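Local coordinates for protein acetaldehyde dehydrogenase (Acetylating) (Geobacillus thermoglucosidasius, PDB 5J78) that probably catalyses the reversible, NAD-dependent interconversion of acetaldehyde and acetyl-CoA, as an acetylating member of the aldehyde dehydrogenase family, at residues A[239-247]-A[383-391]. Residues are numbered along the deposited sequence; the frame is centred on the assembly and turned at random.
Sequences VGPGNVPVY and AQKLLEVGG
Asn-243 and Pro-245 join segment 239-247, which leads into a strand of the parallel sheet, to segment 383-391 in the alpha/beta catalytic domain of the aldehyde dehydrogenase fold. The helix packs on the parallel sheet and runs nearly antiparallel to this strand, at 165°, with the axes 8.0 Å apart. The main polar link is the Asn-243 amide. Its CG lies anti to the backbone N (chi1 -172°), which brings ND2 to the carbonyl of Leu-386. There ND2 donates to Leu-386 O at 2.9 Å, from above the carbonyl plane. Val-389 N reaches the same oxygen from the opposite face, so two donors grip it. ND2 also donates a hydrogen bond to Ser-360 O. A leucine in place of Asn-243 would probably leave Leu-386 O and Ser-360 O without this shared donor. Apolar packing centres on the Pro-245 ring. Its CD meets Leu-387 CD2 at 3.6 Å, the two side chains crossing at about a right angle. Pro-245 CG rests on Ala-383 CB, and Pro-245 CB on Leu-386 CD1. Beyond the helix, backbones meet directly. Gly-391 CA makes a C-H...O contact with Pro-241 O at 3.5 Å. The neighbouring Gly-242 N is hydrogen-bonded to OD1 of the 3-sulfinoalanine at position 273, an oxidised cysteine. One water accepts from Asn-243 N at 3.0 Å and donates to Gly-391 O at 2.9 Å.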
loop_
_atom_site.group_PDB
_atom_site.type_symbol
_atom_site.label_atom_id
_atom_site.label_comp_id
_atom_site.label_asym_id
_atom_site.label_seq_id
_atom_site.Cartn_x
_atom_site.Cartn_y
_atom_site.Cartn_z
ATOM N N VAL A 239 -10.810 19.678 -7.901
ATOM C CA VAL A 239 -11.947 20.476 -7.482
ATOM C C VAL A 239 -12.414 20.005 -6.123
ATOM O O VAL A 239 -11.911 19.029 -5.582
ATOM C CB VAL A 239 -13.130 20.365 -8.460
ATOM C CG1 VAL A 239 -12.712 20.776 -9.862
ATOM C CG2 VAL A 239 -13.680 18.936 -8.468
ATOM N N GLY A 240 -13.380 20.722 -5.574
ATOM C CA GLY A 240 -14.098 20.262 -4.409
ATOM C C GLY A 240 -15.574 20.339 -4.731
ATOM O O GLY A 240 -15.960 20.974 -5.711
ATOM N N PRO A 241 -16.405 19.689 -3.916
ATOM C CA PRO A 241 -17.857 19.752 -4.101
ATOM C C PRO A 241 -18.451 21.082 -3.622
ATOM O O PRO A 241 -17.851 21.789 -2.803
ATOM C CB PRO A 241 -18.356 18.572 -3.248
ATOM C CG PRO A 241 -17.358 18.476 -2.150
ATOM C CD PRO A 241 -16.031 18.748 -2.842
ATOM N N GLY A 242 -19.624 21.414 -4.161
ATOM C CA GLY A 242 -20.380 22.576 -3.740
ATOM C C GLY A 242 -21.517 22.217 -2.799
ATOM O O GLY A 242 -21.973 21.076 -2.755
ATOM N N ASN A 243 -21.963 23.192 -2.024
ATOM C CA ASN A 243 -23.207 23.074 -1.287
ATOM C C ASN A 243 -23.666 24.478 -1.028
ATOM O O ASN A 243 -23.670 24.937 0.106
ATOM C CB ASN A 243 -23.052 22.308 0.018
ATOM C CG ASN A 243 -24.401 22.037 0.682
ATOM O OD1 ASN A 243 -25.405 21.954 0.000
ATOM N ND2 ASN A 243 -24.425 21.906 2.002
ATOM N N VAL A 244 -24.047 25.146 -2.110
ATOM C CA VAL A 244 -24.087 26.605 -2.155
ATOM C C VAL A 244 -25.274 27.227 -1.421
ATOM O O VAL A 244 -26.424 27.003 -1.798
ATOM C CB VAL A 244 -24.123 27.090 -3.593
ATOM C CG1 VAL A 244 -24.224 28.624 -3.652
ATOM C CG2 VAL A 244 -22.897 26.586 -4.345
ATOM N N PRO A 245 -24.987 28.024 -0.375
ATOM C CA PRO A 245 -26.040 28.772 0.310
ATOM C C PRO A 245 -26.212 30.137 -0.317
ATOM O O PRO A 245 -25.207 30.749 -0.684
ATOM C CB PRO A 245 -25.515 28.870 1.738
ATOM C CG PRO A 245 -24.015 28.977 1.550
ATOM C CD PRO A 245 -23.702 28.099 0.357
ATOM N N VAL A 246 -27.453 30.602 -0.444
ATOM C CA VAL A 246 -27.721 31.911 -1.024
ATOM C C VAL A 246 -28.610 32.718 -0.088
ATOM O O VAL A 246 -29.681 32.264 0.333
ATOM C CB VAL A 246 -28.372 31.797 -2.425
ATOM C CG1 VAL A 246 -28.647 33.182 -3.018
ATOM C CG2 VAL A 246 -27.473 31.035 -3.343
ATOM N N TYR A 247 -28.135 33.919 0.235
ATOM C CA TYR A 247 -28.821 34.844 1.158
ATOM C C TYR A 247 -29.664 35.837 0.375
ATOM O O TYR A 247 -29.139 36.535 -0.493
ATOM C CB TYR A 247 -27.783 35.581 2.012
ATOM C CG TYR A 247 -28.302 36.611 2.996
ATOM C CD1 TYR A 247 -29.479 36.404 3.715
ATOM C CD2 TYR A 247 -27.586 37.787 3.236
ATOM C CE1 TYR A 247 -29.942 37.359 4.629
ATOM C CE2 TYR A 247 -28.039 38.737 4.146
ATOM C CZ TYR A 247 -29.216 38.514 4.842
ATOM O OH TYR A 247 -29.660 39.454 5.744
ATOM N N ALA A 383 -24.922 29.985 6.625
ATOM C CA ALA A 383 -24.071 29.817 5.451
ATOM C C ALA A 383 -22.814 29.038 5.837
ATOM O O ALA A 383 -22.417 28.089 5.156
ATOM C CB ALA A 383 -23.703 31.167 4.853
ATOM N N GLN A 384 -22.207 29.416 6.957
ATOM C CA GLN A 384 -20.959 28.780 7.384
ATOM C C GLN A 384 -21.197 27.300 7.655
ATOM O O GLN A 384 -20.424 26.446 7.197
ATOM C CB GLN A 384 -20.378 29.500 8.618
ATOM C CG GLN A 384 -19.141 28.857 9.186
ATOM C CD GLN A 384 -17.974 28.899 8.223
ATOM O OE1 GLN A 384 -17.887 29.778 7.355
ATOM N NE2 GLN A 384 -17.069 27.944 8.370
ATOM N N LYS A 385 -22.294 26.985 8.343
ATOM C CA LYS A 385 -22.650 25.586 8.644
ATOM C C LYS A 385 -22.980 24.738 7.407
ATOM O O LYS A 385 -22.640 23.555 7.343
ATOM C CB LYS A 385 -23.847 25.547 9.588
ATOM C CG LYS A 385 -23.554 25.911 11.039
ATOM C CD LYS A 385 -24.637 25.322 11.949
ATOM C CE LYS A 385 -24.551 25.836 13.381
ATOM N NZ LYS A 385 -25.063 27.231 13.493
ATOM N N LEU A 386 -23.689 25.332 6.450
ATOM C CA LEU A 386 -23.998 24.650 5.198
ATOM C C LEU A 386 -22.725 24.340 4.385
ATOM O O LEU A 386 -22.586 23.248 3.839
ATOM C CB LEU A 386 -24.980 25.503 4.392
ATOM C CG LEU A 386 -26.358 25.538 5.081
ATOM C CD1 LEU A 386 -27.163 26.779 4.738
ATOM C CD2 LEU A 386 -27.138 24.292 4.754
ATOM N N LEU A 387 -21.789 25.287 4.328
ATOM C CA LEU A 387 -20.534 25.062 3.609
ATOM C C LEU A 387 -19.768 23.909 4.238
ATOM O O LEU A 387 -19.183 23.094 3.539
ATOM C CB LEU A 387 -19.697 26.322 3.594
ATOM C CG LEU A 387 -20.298 27.426 2.737
ATOM C CD1 LEU A 387 -19.532 28.693 2.964
ATOM C CD2 LEU A 387 -20.333 27.057 1.237
ATOM N N GLU A 388 -19.819 23.814 5.560
ATOM C CA GLU A 388 -19.142 22.733 6.256
ATOM C C GLU A 388 -19.746 21.363 5.951
ATOM O O GLU A 388 -19.068 20.350 6.097
ATOM C CB GLU A 388 -19.145 23.025 7.758
ATOM C CG GLU A 388 -18.273 24.238 8.056
ATOM C CD GLU A 388 -18.323 24.725 9.489
ATOM O OE1 GLU A 388 -19.312 24.437 10.203
ATOM O OE2 GLU A 388 -17.359 25.415 9.892
ATOM N N VAL A 389 -20.998 21.319 5.495
ATOM C CA VAL A 389 -21.561 20.055 4.987
ATOM C C VAL A 389 -21.239 19.856 3.488
ATOM O O VAL A 389 -22.140 19.704 2.664
ATOM C CB VAL A 389 -23.116 19.981 5.183
ATOM C CG1 VAL A 389 -23.617 18.559 4.988
ATOM C CG2 VAL A 389 -23.515 20.454 6.557
ATOM N N GLY A 390 -19.968 19.903 3.123
ATOM C CA GLY A 390 -19.552 19.545 1.772
ATOM C C GLY A 390 -19.611 20.636 0.709
ATOM O O GLY A 390 -19.913 20.342 -0.449
ATOM N N GLY A 391 -19.326 21.879 1.091
ATOM C CA GLY A 391 -19.232 22.978 0.147
ATOM C C GLY A 391 -18.059 23.941 0.350
ATOM O O GLY A 391 -17.988 24.958 -0.326
HETATM O O HOH W 1 -20.383 25.784 -1.817
#